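Long-range contacts in putative streptothricin acetyltransferase (Bacillus anthracis, PDB 3PP9), which probably inactivates the antibiotic streptothricin by transferring to it the acetyl group of acetyl coenzyme A, as a member of the GNAT acetyltransferase family: residues Y100-D105 with G136-T141; K73-I78 with L93-N98; I106-K111 with K119-Q124. All blocks are in the same frame, centred on the assembly; numbering follows the deposited sequence.

Contact 1 of 3, residues Y100-D105 with G136-T141. With K (potassium ion), chain F; ACO (acetyl coenzyme *a), chain D.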
loop_
_atom_site.group_PDB
_atom_site.type_symbol
_atom_site.label_atom_id
_atom_site.label_comp_id
_atom_site.label_asym_id
_atom_site.label_seq_id
_atom_site.Cartn_x
_atom_site.Cartn_y
_atom_site.Cartn_z
ATOM N N TYR A 100 -12.049 -0.895 3.288
ATOM C CA TYR A 100 -12.111 0.375 3.979
ATOM C C TYR A 100 -12.192 1.543 3.015
ATOM O O TYR A 100 -11.782 1.460 1.855
ATOM C CB TYR A 100 -10.827 0.598 4.820
ATOM C CG TYR A 100 -10.823 0.039 6.224
ATOM C CD1 TYR A 100 -11.242 -1.252 6.486
ATOM C CD2 TYR A 100 -10.326 0.791 7.287
ATOM C CE1 TYR A 100 -11.241 -1.750 7.772
ATOM C CE2 TYR A 100 -10.309 0.273 8.588
ATOM C CZ TYR A 100 -10.771 -0.998 8.808
ATOM O OH TYR A 100 -10.781 -1.582 10.064
ATOM N N ALA A 101 -12.774 2.630 3.500
ATOM C CA ALA A 101 -12.755 3.878 2.763
ATOM C C ALA A 101 -11.296 4.319 2.923
ATOM O O ALA A 101 -10.702 4.122 3.987
ATOM C CB ALA A 101 -13.671 4.878 3.385
ATOM N N TYR A 102 -10.731 4.897 1.875
ATOM C CA TYR A 102 -9.339 5.345 1.861
ATOM C C TYR A 102 -9.305 6.825 1.497
ATOM O O TYR A 102 -9.844 7.243 0.470
ATOM C CB TYR A 102 -8.574 4.518 0.810
ATOM C CG TYR A 102 -7.093 4.755 0.754
ATOM C CD1 TYR A 102 -6.566 5.811 0.023
ATOM C CD2 TYR A 102 -6.218 3.899 1.398
ATOM C CE1 TYR A 102 -5.200 6.025 -0.045
ATOM C CE2 TYR A 102 -4.845 4.131 1.354
ATOM C CZ TYR A 102 -4.354 5.191 0.633
ATOM O OH TYR A 102 -2.992 5.407 0.576
ATOM N N ILE A 103 -8.653 7.614 2.344
ATOM C CA ILE A 103 -8.534 9.042 2.094
ATOM C C ILE A 103 -7.299 9.282 1.239
ATOM O O ILE A 103 -6.173 9.145 1.704
ATOM C CB ILE A 103 -8.400 9.848 3.392
ATOM C CG1 ILE A 103 -9.574 9.595 4.337
ATOM C CG2 ILE A 103 -8.241 11.348 3.029
ATOM C CD1 ILE A 103 -9.422 10.274 5.715
ATOM N N GLU A 104 -7.525 9.644 -0.014
ATOM C CA GLU A 104 -6.451 9.931 -0.942
ATOM C C GLU A 104 -5.839 11.290 -0.653
ATOM O O GLU A 104 -4.633 11.481 -0.867
ATOM C CB GLU A 104 -6.981 9.938 -2.363
ATOM C CG GLU A 104 -7.426 8.579 -2.865
ATOM C CD GLU A 104 -6.288 7.645 -3.197
ATOM O OE1 GLU A 104 -5.111 8.057 -3.185
ATOM O OE2 GLU A 104 -6.575 6.477 -3.489
ATOM N N ASP A 105 -6.676 12.231 -0.187
ATOM C CA ASP A 105 -6.240 13.586 0.123
ATOM C C ASP A 105 -7.302 14.307 0.912
ATOM O O ASP A 105 -8.497 14.165 0.616
ATOM C CB ASP A 105 -5.999 14.352 -1.207
ATOM C CG ASP A 105 -5.516 15.811 -1.043
ATOM O OD1 ASP A 105 -5.598 16.413 0.039
ATOM O OD2 ASP A 105 -5.069 16.389 -2.095
ATOM N N GLY A 136 -14.546 0.812 7.987
ATOM C CA GLY A 136 -13.671 1.804 8.572
ATOM C C GLY A 136 -13.092 2.703 7.507
ATOM O O GLY A 136 -13.483 2.621 6.335
ATOM N N ILE A 137 -12.172 3.560 7.930
ATOM C CA ILE A 137 -11.507 4.493 7.037
ATOM C C ILE A 137 -10.020 4.414 7.338
ATOM O O ILE A 137 -9.620 4.196 8.477
ATOM C CB ILE A 137 -11.907 5.939 7.293
ATOM C CG1 ILE A 137 -13.406 6.145 7.271
ATOM C CG2 ILE A 137 -11.211 6.851 6.291
ATOM C CD1 ILE A 137 -13.786 7.583 7.603
HETATM N N MSE A 138 -9.193 4.578 6.322
HETATM C CA MSE A 138 -7.739 4.536 6.507
HETATM C C MSE A 138 -7.063 5.504 5.577
HETATM O O MSE A 138 -7.681 6.030 4.650
HETATM C CB MSE A 138 -7.197 3.151 6.209
HETATM C CG MSE A 138 -7.492 2.734 4.792
HETATM SE SE MSE A 138 -6.856 0.985 4.305
HETATM C CE MSE A 138 -5.032 1.196 4.099
ATOM N N LEU A 139 -5.773 5.715 5.823
ATOM C CA LEU A 139 -4.989 6.612 4.985
ATOM C C LEU A 139 -3.515 6.433 5.284
ATOM O O LEU A 139 -3.139 5.692 6.184
ATOM C CB LEU A 139 -5.425 8.072 5.200
ATOM C CG LEU A 139 -5.293 8.788 6.553
ATOM C CD1 LEU A 139 -6.190 8.239 7.612
ATOM C CD2 LEU A 139 -3.846 8.925 7.054
ATOM N N GLU A 140 -2.688 7.035 4.433
ATOM C CA GLU A 140 -1.244 7.026 4.595
ATOM C C GLU A 140 -0.804 8.460 4.660
ATOM O O GLU A 140 -1.365 9.325 3.978
ATOM C CB GLU A 140 -0.532 6.362 3.412
ATOM C CG GLU A 140 1.012 6.358 3.493
ATOM C CD GLU A 140 1.711 7.702 3.173
ATOM O OE1 GLU A 140 1.051 8.685 2.767
ATOM O OE2 GLU A 140 2.951 7.754 3.300
ATOM N N THR A 141 0.168 8.711 5.520
ATOM C CA THR A 141 0.763 10.022 5.646
ATOM C C THR A 141 2.260 9.741 5.882
ATOM O O THR A 141 2.667 8.577 5.939
ATOM C CB THR A 141 0.018 10.937 6.694
ATOM O OG1 THR A 141 0.544 12.283 6.654
ATOM C CG2 THR A 141 0.074 10.358 8.094
HETATM K K K F . 1.865 13.556 4.333
HETATM N N1A ACO D . -1.303 20.197 15.468
HETATM C C2A ACO D . -1.976 19.603 16.471
HETATM N N3A ACO D . -3.290 19.340 16.419
HETATM C C4A ACO D . -4.003 19.678 15.313
HETATM C C5A ACO D . -3.330 20.345 14.196
HETATM C C6A ACO D . -1.900 20.608 14.330
HETATM N N6A ACO D . -1.248 21.218 13.321
HETATM N N7A ACO D . -4.249 20.580 13.252
HETATM C C8A ACO D . -5.425 20.107 13.721
HETATM N N9A ACO D . -5.272 19.564 14.943
HETATM C C1B ACO D . -6.320 19.000 15.810
HETATM C C2B ACO D . -7.167 20.173 16.307
HETATM O O2B ACO D . -6.654 20.846 17.467
HETATM C C3B ACO D . -8.508 19.538 16.559
HETATM O O3B ACO D . -8.516 18.981 17.866
HETATM P P3B ACO D . -9.786 19.075 18.846
HETATM O O7A ACO D . -10.882 18.322 18.123
HETATM O O8A ACO D . -10.018 20.560 18.970
HETATM O O9A ACO D . -9.260 18.391 20.092
HETATM C C4B ACO D . -8.574 18.426 15.530
HETATM O O4B ACO D . -7.224 18.127 15.142
HETATM C C5B ACO D . -9.405 18.840 14.322
HETATM O O5B ACO D . -8.701 19.869 13.623
HETATM P P1A ACO D . -9.417 20.712 12.462
HETATM O O1A ACO D . -9.411 22.177 12.832
HETATM O O2A ACO D . -10.721 20.031 12.164
HETATM O O3A ACO D . -8.365 20.447 11.262
HETATM P P2A ACO D . -8.125 21.364 9.978
HETATM O O4A ACO D . -6.971 22.253 10.345
HETATM O O5A ACO D . -9.392 21.986 9.457
HETATM O O6A ACO D . -7.677 20.290 8.858
HETATM C CBP ACO D . -5.808 19.184 7.826
HETATM C CCP ACO D . -6.637 19.354 9.093
HETATM C CDP ACO D . -4.786 18.080 8.055
HETATM C CEP ACO D . -6.728 18.815 6.665
HETATM C CAP ACO D . -5.092 20.498 7.490
HETATM O OAP ACO D . -4.052 20.742 8.475
HETATM C C9P ACO D . -4.426 20.508 6.144
HETATM O O9P ACO D . -5.055 20.703 5.133
HETATM N N8P ACO D . -3.104 20.305 6.078
HETATM C C7P ACO D . -2.349 20.354 4.823
HETATM C C6P ACO D . -2.657 19.217 3.885
HETATM C C5P ACO D . -2.386 17.917 4.587
HETATM O O5P ACO D . -1.405 17.765 5.291
HETATM N N4P ACO D . -3.261 16.953 4.405
HETATM C C3P ACO D . -3.147 15.633 4.998
HETATM C C2P ACO D . -2.166 14.847 4.129
HETATM S S1P ACO D . -2.329 13.089 4.364
HETATM C C ACO D . -3.698 12.722 3.446
HETATM O O ACO D . -4.305 13.599 2.867
HETATM C CH3 ACO D . -4.156 11.306 3.374
HETATM O O HOH W 1 -3.568 8.274 1.918
HETATM O O HOH W 2 2.142 11.204 2.581
HETATM O O HOH W 3 4.816 15.090 4.330
#
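Gly-136 lays its CA over one face of the Tyr-100 ring, offset toward the rim and 3.8 Å from the ring centroid, a CH-pi contact. The ring comes to lie there because CG of Tyr-100 sits beside its own backbone N (chi1 -87°). From Gly-136 the parallel pairing begins: its O accepts the N-H of Ala-101 at 2.9 Å. Ile-137 then turns to the face that helix 117-131 covers, with CG2 set 3.7 Å from CG1 of Ile-103 and CG1 against CB of Ala-101. Met-138, deposited as selenomethionine, faces the other way. Its N donates to Ala-101 O at 2.8 Å and its O receives Ile-103 N at 3.0 Å, so both polar backbone atoms are used on this one neighbour. The side chain wedges between two tyrosines: SE meets the Tyr-100 ring obliquely, 5.3 Å from the centroid, a Met-aromatic contact, while CG and CE lie against CD2 of Tyr-102. Val-166 of the second subunit packs on it as well. Leu-139 packs CB to CB with Ile-103. At Glu-140 direct pairing has given way to water 1, which links the N of Glu-140 to Ile-103 O; in one of its two conformers the carboxylate leads off to Tyr-167 OH. Thr-141, beyond contact with the first strand, points OG1 in one of two conformers to the potassium ion at 3.0 Å, near the thioester sulfur. The short strand axes diverge by 31°, and the acetyl methyl carbon CH3 lies in the opening, 3.4 Å from Ile-103 O. Two parallel strands of a beta-alpha-beta unit that splay apart around the acetyl thioester are the hallmark of the GNAT fold.

Contact 2 of 3, residues K73-I78 with L93-N98. With PO4 (phosphate ion), chain E.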
loop_
_atom_site.group_PDB
_atom_site.type_symbol
_atom_site.label_atom_id
_atom_site.label_comp_id
_atom_site.label_asym_id
_atom_site.label_seq_id
_atom_site.Cartn_x
_atom_site.Cartn_y
_atom_site.Cartn_z
ATOM N N LYS A 73 -19.266 8.277 -9.564
ATOM C CA LYS A 73 -18.601 6.997 -9.430
ATOM C C LYS A 73 -19.194 6.252 -8.255
ATOM O O LYS A 73 -19.453 6.832 -7.199
ATOM C CB LYS A 73 -17.114 7.187 -9.127
ATOM C CG LYS A 73 -16.358 8.057 -10.121
ATOM C CD LYS A 73 -16.170 7.465 -11.495
ATOM C CE LYS A 73 -15.194 6.316 -11.493
ATOM N NZ LYS A 73 -14.829 5.961 -12.903
ATOM N N PRO A 74 -19.368 4.944 -8.406
ATOM C CA PRO A 74 -19.907 4.221 -7.268
ATOM C C PRO A 74 -19.015 4.123 -6.042
ATOM O O PRO A 74 -19.502 4.295 -4.909
ATOM C CB PRO A 74 -20.114 2.804 -7.821
ATOM C CG PRO A 74 -20.078 2.926 -9.281
ATOM C CD PRO A 74 -19.297 4.128 -9.629
ATOM N N ASN A 75 -17.715 3.925 -6.252
ATOM C CA ASN A 75 -16.796 3.677 -5.135
ATOM C C ASN A 75 -15.767 4.733 -4.827
ATOM O O ASN A 75 -14.777 4.458 -4.159
ATOM C CB ASN A 75 -16.092 2.334 -5.322
ATOM C CG ASN A 75 -17.035 1.160 -5.253
ATOM O OD1 ASN A 75 -18.108 1.237 -4.658
ATOM N ND2 ASN A 75 -16.618 0.055 -5.839
ATOM N N GLN A 76 -15.964 5.928 -5.360
ATOM C CA GLN A 76 -15.047 7.016 -5.032
ATOM C C GLN A 76 -15.858 8.306 -5.095
ATOM O O GLN A 76 -16.893 8.369 -5.759
ATOM C CB GLN A 76 -13.745 6.985 -5.852
ATOM C CG GLN A 76 -13.803 7.353 -7.292
ATOM C CD GLN A 76 -12.423 7.224 -7.961
ATOM O OE1 GLN A 76 -11.537 6.511 -7.471
ATOM N NE2 GLN A 76 -12.242 7.912 -9.078
ATOM N N ILE A 77 -15.413 9.318 -4.361
ATOM C CA ILE A 77 -16.137 10.563 -4.282
ATOM C C ILE A 77 -15.271 11.656 -3.707
ATOM O O ILE A 77 -14.257 11.374 -3.084
ATOM C CB ILE A 77 -17.351 10.357 -3.297
ATOM C CG1 ILE A 77 -18.377 11.482 -3.333
ATOM C CG2 ILE A 77 -16.874 10.157 -1.856
ATOM C CD1 ILE A 77 -19.714 11.067 -2.604
ATOM N N ILE A 78 -15.666 12.897 -3.980
ATOM C CA ILE A 78 -15.036 14.079 -3.383
ATOM C C ILE A 78 -16.112 14.907 -2.675
ATOM O O ILE A 78 -17.222 15.099 -3.212
ATOM C CB ILE A 78 -14.289 14.965 -4.401
ATOM C CG1 ILE A 78 -13.047 14.220 -4.866
ATOM C CG2 ILE A 78 -13.901 16.304 -3.778
ATOM C CD1 ILE A 78 -12.238 14.912 -5.980
ATOM N N LEU A 93 -11.959 10.492 -1.548
ATOM C CA LEU A 93 -12.116 9.151 -1.018
ATOM C C LEU A 93 -12.316 8.070 -2.073
ATOM O O LEU A 93 -12.890 8.329 -3.126
ATOM C CB LEU A 93 -13.424 9.152 -0.201
ATOM C CG LEU A 93 -13.481 10.136 0.960
ATOM C CD1 LEU A 93 -14.887 10.267 1.504
ATOM C CD2 LEU A 93 -12.526 9.734 2.048
ATOM N N LYS A 94 -11.844 6.865 -1.773
ATOM C CA LYS A 94 -12.060 5.717 -2.652
ATOM C C LYS A 94 -12.318 4.523 -1.743
ATOM O O LYS A 94 -12.135 4.604 -0.519
ATOM C CB LYS A 94 -10.851 5.358 -3.506
ATOM C CG LYS A 94 -9.717 4.743 -2.748
ATOM C CD LYS A 94 -8.660 4.166 -3.687
ATOM C CE LYS A 94 -7.527 3.521 -2.897
ATOM N NZ LYS A 94 -6.474 2.952 -3.789
ATOM N N LYS A 95 -12.828 3.445 -2.325
ATOM C CA LYS A 95 -13.002 2.202 -1.578
ATOM C C LYS A 95 -11.755 1.389 -1.876
ATOM O O LYS A 95 -11.418 1.169 -3.039
ATOM C CB LYS A 95 -14.256 1.464 -2.013
ATOM C CG LYS A 95 -14.490 0.203 -1.225
ATOM C CD LYS A 95 -15.744 -0.465 -1.728
ATOM C CE LYS A 95 -16.070 -1.718 -0.971
ATOM N NZ LYS A 95 -17.349 -2.298 -1.490
ATOM N N ASN A 96 -11.077 0.923 -0.836
ATOM C CA ASN A 96 -9.837 0.163 -0.986
ATOM C C ASN A 96 -10.071 -1.344 -1.123
ATOM O O ASN A 96 -11.161 -1.837 -0.858
ATOM C CB ASN A 96 -8.966 0.426 0.244
ATOM C CG ASN A 96 -7.514 0.120 0.013
ATOM O OD1 ASN A 96 -7.022 0.264 -1.104
ATOM N ND2 ASN A 96 -6.801 -0.251 1.068
ATOM N N TRP A 97 -9.035 -2.086 -1.510
ATOM C CA TRP A 97 -9.160 -3.548 -1.646
ATOM C C TRP A 97 -9.584 -4.274 -0.362
ATOM O O TRP A 97 -10.168 -5.351 -0.435
ATOM C CB TRP A 97 -7.849 -4.171 -2.138
ATOM C CG TRP A 97 -6.695 -4.020 -1.181
ATOM C CD1 TRP A 97 -5.779 -3.016 -1.159
ATOM C CD2 TRP A 97 -6.336 -4.913 -0.121
ATOM N NE1 TRP A 97 -4.871 -3.219 -0.144
ATOM C CE2 TRP A 97 -5.194 -4.374 0.511
ATOM C CE3 TRP A 97 -6.874 -6.106 0.366
ATOM C CZ2 TRP A 97 -4.581 -4.995 1.595
ATOM C CZ3 TRP A 97 -6.268 -6.717 1.442
ATOM C CH2 TRP A 97 -5.135 -6.159 2.049
ATOM N N ASN A 98 -9.271 -3.710 0.805
ATOM C CA ASN A 98 -9.630 -4.337 2.081
ATOM C C ASN A 98 -10.982 -3.864 2.597
ATOM O O ASN A 98 -11.305 -4.061 3.763
ATOM C CB ASN A 98 -8.569 -4.069 3.142
ATOM C CG ASN A 98 -8.569 -2.644 3.609
ATOM O OD1 ASN A 98 -9.045 -1.751 2.905
ATOM N ND2 ASN A 98 -8.009 -2.405 4.800
HETATM P P PO4 E . -2.812 -0.225 0.841
HETATM O O1 PO4 E . -3.238 0.802 -0.184
HETATM O O2 PO4 E . -2.351 -1.489 0.153
HETATM O O3 PO4 E . -1.717 0.378 1.680
HETATM O O4 PO4 E . -4.006 -0.558 1.700
HETATM O O HOH W 4 -12.385 2.368 -5.412
#
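Antiparallel strand pairing at the open end of the hairpin 76-83/86-95 joins Gln-76 and Ile-77 to Leu-93 and Lys-94. Ile-77 and Leu-93 form a hydrogen-bonded pair, Ile-77 N to Leu-93 O at 3.0 Å and Leu-93 N to Ile-77 O at 2.9 Å. Gln-76 and Lys-94 make the adjoining non-hydrogen-bonded pair, their CA atoms 4.0 Å apart. Past it the grip slackens: Lys-95 N reaches Asn-75 O only in a weak, bent bond (128° at the hydrogen), and water 4 joins Asn-75 O, again weakly, to Lys-95 O. In the GNAT core this hairpin lies next to the acetyl-CoA strand 101-108, and its two faces differ in kind. On one, Ile-77 and Leu-93 run side by side, CG2 of Ile-77 3.9 Å from CD1 of Leu-93, beneath Trp-128 of helix 117-131. On the other, Gln-76 and Lys-94 touch through their CB atoms and then part: Gln-76 NE2 donates to Glu-69 O, while the extended Lys-94 makes a cation-pi contact with Tyr-102. Farther along, a phosphate, probably from the crystallisation liquor, is held by Asn-96 ND2 through O4 at 2.9 Å and by Trp-97 NE1 through O2 at 3.1 Å, the latter in the indole plane.

Contact 3 of 3, residues I106-K111 with K119-Q124. With ACO (acetyl coenzyme *a), chain D.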
loop_
_atom_site.group_PDB
_atom_site.type_symbol
_atom_site.label_atom_id
_atom_site.label_comp_id
_atom_site.label_asym_id
_atom_site.label_seq_id
_atom_site.Cartn_x
_atom_site.Cartn_y
_atom_site.Cartn_z
ATOM N N ILE A 106 -6.876 14.985 1.966
ATOM C CA ILE A 106 -7.763 15.862 2.714
ATOM C C ILE A 106 -6.980 17.164 2.800
ATOM O O ILE A 106 -5.808 17.172 3.182
ATOM C CB ILE A 106 -8.250 15.353 4.075
ATOM C CG1 ILE A 106 -9.148 16.422 4.741
ATOM C CG2 ILE A 106 -7.057 14.995 5.015
ATOM C CD1 ILE A 106 -9.741 16.021 6.086
ATOM N N THR A 107 -7.613 18.254 2.385
ATOM C CA THR A 107 -6.969 19.553 2.434
ATOM C C THR A 107 -7.925 20.640 2.860
ATOM O O THR A 107 -9.050 20.709 2.382
ATOM C CB THR A 107 -6.425 19.978 1.061
ATOM O OG1 THR A 107 -5.343 19.115 0.672
ATOM C CG2 THR A 107 -5.888 21.418 1.089
ATOM N N VAL A 108 -7.463 21.476 3.786
ATOM C CA VAL A 108 -8.189 22.666 4.190
ATOM C C VAL A 108 -7.242 23.827 3.809
ATOM O O VAL A 108 -6.028 23.792 4.104
ATOM C CB VAL A 108 -8.559 22.673 5.686
ATOM C CG1 VAL A 108 -9.073 24.059 6.123
ATOM C CG2 VAL A 108 -9.604 21.598 5.966
ATOM N N ASP A 109 -7.772 24.833 3.117
ATOM C CA ASP A 109 -6.992 26.001 2.700
ATOM C C ASP A 109 -6.226 26.500 3.929
ATOM O O ASP A 109 -6.798 26.640 5.012
ATOM C CB ASP A 109 -7.957 27.065 2.164
ATOM C CG ASP A 109 -7.276 28.238 1.442
ATOM O OD1 ASP A 109 -6.153 28.119 0.931
ATOM O OD2 ASP A 109 -7.945 29.295 1.323
ATOM N N LYS A 110 -4.943 26.793 3.750
ATOM C CA LYS A 110 -4.073 27.199 4.854
ATOM C C LYS A 110 -4.658 28.231 5.801
ATOM O O LYS A 110 -4.635 28.036 7.024
ATOM C CB LYS A 110 -2.704 27.681 4.333
ATOM C CG LYS A 110 -1.688 27.901 5.452
ATOM C CD LYS A 110 -0.289 28.190 4.919
ATOM C CE LYS A 110 -0.188 29.548 4.277
ATOM N NZ LYS A 110 1.167 29.838 3.708
ATOM N N LYS A 111 -5.246 29.287 5.259
ATOM C CA LYS A 111 -5.755 30.326 6.130
ATOM C C LYS A 111 -6.903 29.928 7.047
ATOM O O LYS A 111 -7.130 30.610 8.030
ATOM C CB LYS A 111 -6.144 31.579 5.327
ATOM C CG LYS A 111 -7.417 31.447 4.555
ATOM C CD LYS A 111 -7.778 32.752 3.811
ATOM C CE LYS A 111 -6.870 33.048 2.616
ATOM N NZ LYS A 111 -7.092 32.058 1.522
ATOM N N LYS A 119 -12.243 18.269 10.609
ATOM C CA LYS A 119 -13.049 17.297 11.352
ATOM C C LYS A 119 -14.405 17.082 10.695
ATOM O O LYS A 119 -14.937 15.960 10.693
ATOM C CB LYS A 119 -13.234 17.749 12.806
ATOM C CG LYS A 119 -14.064 16.793 13.642
ATOM C CD LYS A 119 -14.229 17.282 15.093
ATOM C CE LYS A 119 -12.918 17.334 15.856
ATOM N NZ LYS A 119 -13.137 17.672 17.297
ATOM N N ARG A 120 -14.997 18.155 10.165
ATOM C CA ARG A 120 -16.302 18.057 9.484
ATOM C C ARG A 120 -16.163 17.234 8.193
ATOM O O ARG A 120 -17.059 16.488 7.831
ATOM C CB ARG A 120 -16.883 19.446 9.185
ATOM C CG ARG A 120 -17.421 20.190 10.377
ATOM C CD ARG A 120 -18.798 19.667 10.769
ATOM N NE ARG A 120 -19.736 19.836 9.651
ATOM C CZ ARG A 120 -20.438 20.939 9.392
ATOM N NH1 ARG A 120 -20.350 22.012 10.177
ATOM N NH2 ARG A 120 -21.242 20.968 8.335
ATOM N N LEU A 121 -15.036 17.371 7.495
ATOM C CA LEU A 121 -14.806 16.583 6.274
ATOM C C LEU A 121 -14.695 15.089 6.635
ATOM O O LEU A 121 -15.263 14.252 5.938
ATOM C CB LEU A 121 -13.607 17.085 5.487
ATOM C CG LEU A 121 -13.815 18.406 4.775
ATOM C CD1 LEU A 121 -12.472 19.029 4.373
ATOM C CD2 LEU A 121 -14.689 18.253 3.545
ATOM N N ILE A 122 -13.989 14.791 7.717
ATOM C CA ILE A 122 -13.824 13.426 8.205
ATOM C C ILE A 122 -15.196 12.863 8.592
ATOM O O ILE A 122 -15.527 11.723 8.267
ATOM C CB ILE A 122 -12.824 13.346 9.384
ATOM C CG1 ILE A 122 -11.400 13.648 8.915
ATOM C CG2 ILE A 122 -12.839 11.948 10.040
ATOM C CD1 ILE A 122 -10.818 12.667 7.895
ATOM N N ALA A 123 -16.022 13.661 9.270
ATOM C CA ALA A 123 -17.348 13.185 9.650
ATOM C C ALA A 123 -18.134 12.774 8.416
ATOM O O ALA A 123 -18.804 11.731 8.409
ATOM C CB ALA A 123 -18.092 14.236 10.429
ATOM N N GLN A 124 -18.069 13.575 7.351
ATOM C CA GLN A 124 -18.787 13.227 6.141
ATOM C C GLN A 124 -18.212 11.970 5.492
ATOM O O GLN A 124 -18.946 11.171 4.931
ATOM C CB GLN A 124 -18.808 14.386 5.142
ATOM C CG GLN A 124 -19.577 14.089 3.868
ATOM C CD GLN A 124 -21.048 13.846 4.096
ATOM O OE1 GLN A 124 -21.741 14.707 4.627
ATOM N NE2 GLN A 124 -21.548 12.687 3.657
HETATM N N1A ACO D . -1.303 20.197 15.468
HETATM C C2A ACO D . -1.976 19.603 16.471
HETATM N N3A ACO D . -3.290 19.340 16.419
HETATM C C4A ACO D . -4.003 19.678 15.313
HETATM C C5A ACO D . -3.330 20.345 14.196
HETATM C C6A ACO D . -1.900 20.608 14.330
HETATM N N6A ACO D . -1.248 21.218 13.321
HETATM N N7A ACO D . -4.249 20.580 13.252
HETATM C C8A ACO D . -5.425 20.107 13.721
HETATM N N9A ACO D . -5.272 19.564 14.943
HETATM C C1B ACO D . -6.320 19.000 15.810
HETATM C C2B ACO D . -7.167 20.173 16.307
HETATM O O2B ACO D . -6.654 20.846 17.467
HETATM C C3B ACO D . -8.508 19.538 16.559
HETATM O O3B ACO D . -8.516 18.981 17.866
HETATM P P3B ACO D . -9.786 19.075 18.846
HETATM O O7A ACO D . -10.882 18.322 18.123
HETATM O O8A ACO D . -10.018 20.560 18.970
HETATM O O9A ACO D . -9.260 18.391 20.092
HETATM C C4B ACO D . -8.574 18.426 15.530
HETATM O O4B ACO D . -7.224 18.127 15.142
HETATM C C5B ACO D . -9.405 18.840 14.322
HETATM O O5B ACO D . -8.701 19.869 13.623
HETATM P P1A ACO D . -9.417 20.712 12.462
HETATM O O1A ACO D . -9.411 22.177 12.832
HETATM O O2A ACO D . -10.721 20.031 12.164
HETATM O O3A ACO D . -8.365 20.447 11.262
HETATM P P2A ACO D . -8.125 21.364 9.978
HETATM O O4A ACO D . -6.971 22.253 10.345
HETATM O O5A ACO D . -9.392 21.986 9.457
HETATM O O6A ACO D . -7.677 20.290 8.858
HETATM C CBP ACO D . -5.808 19.184 7.826
HETATM C CCP ACO D . -6.637 19.354 9.093
HETATM C CDP ACO D . -4.786 18.080 8.055
HETATM C CEP ACO D . -6.728 18.815 6.665
HETATM C CAP ACO D . -5.092 20.498 7.490
HETATM O OAP ACO D . -4.052 20.742 8.475
HETATM C C9P ACO D . -4.426 20.508 6.144
HETATM O O9P ACO D . -5.055 20.703 5.133
HETATM N N8P ACO D . -3.104 20.305 6.078
HETATM C C7P ACO D . -2.349 20.354 4.823
HETATM C C6P ACO D . -2.657 19.217 3.885
HETATM C C5P ACO D . -2.386 17.917 4.587
HETATM O O5P ACO D . -1.405 17.765 5.291
HETATM N N4P ACO D . -3.261 16.953 4.405
HETATM C C3P ACO D . -3.147 15.633 4.998
HETATM C C2P ACO D . -2.166 14.847 4.129
HETATM S S1P ACO D . -2.329 13.089 4.364
HETATM C C ACO D . -3.698 12.722 3.446
HETATM O O ACO D . -4.305 13.599 2.867
HETATM C CH3 ACO D . -4.156 11.306 3.374
#
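Ile-106 O accepts the pantetheine amide N4P of acetyl coenzyme A at 2.8 Å, while Ile-106 N donates to the acetyl O at 3.1 Å. Two residues on, Val-108 N gives a nearly straight bond (172°) to the second amide oxygen O9P at 2.9 Å, so the pantetheine arm follows the strand much as another strand would. The helix takes the middle of the cofactor: Lys-119 N donates to pyrophosphate oxygen O2A at 2.8 Å. With Gly-116 and Gly-118 also donating, this is the R-x-x-G-x-G phosphate-binding loop of GNAT enzymes at the start of helix 117-131. Strand and helix themselves meet mainly through apolar side chains. Ile-106 is fully extended, CG1 anti to the backbone N (chi1 179°), which carries CD1 into the helix, 4.1 Å from Leu-121 CB and 4.0 Å from Ile-122 CD1; the two isoleucines cross at about a right angle. Val-108 CG2 lies 4.2 Å from Leu-121 CD1, and the same methyl also borders the pyrophosphate. Around this apolar patch, Ile-91 of strand 86-95 touches Ile-106, Leu-121 and Ile-122, Phe-151 of helix 146-154 packs on both isoleucines, and Ile-8 of strand 7-10 lies against Leu-121.

How the contacts relate
Strand 101-108 is shared: contact 1 uses its first half, contact 3 its second, and segment 93-98 of contact 2 lies beside it. Contact 3 is nested within the beta-alpha-beta unit that contact 1 closes, their centres about 14 Å apart, and they meet where Ile-103 CD1 packs 3.5 Å from Ile-122 CD1. Contacts 1 and 2, centres about 10 Å apart, are joined by a probable hydrogen bond from Tyr-102 N to Lys-94 O of 2.8 Å, and both reach the second subunit. Of acetyl coenzyme A, the acetyl methyl lies at contact 1, the thioester oxygen, pantetheine arm and pyrophosphate at contact 3; the Leu-93 side chain of contact 2 stays about 9 Å away.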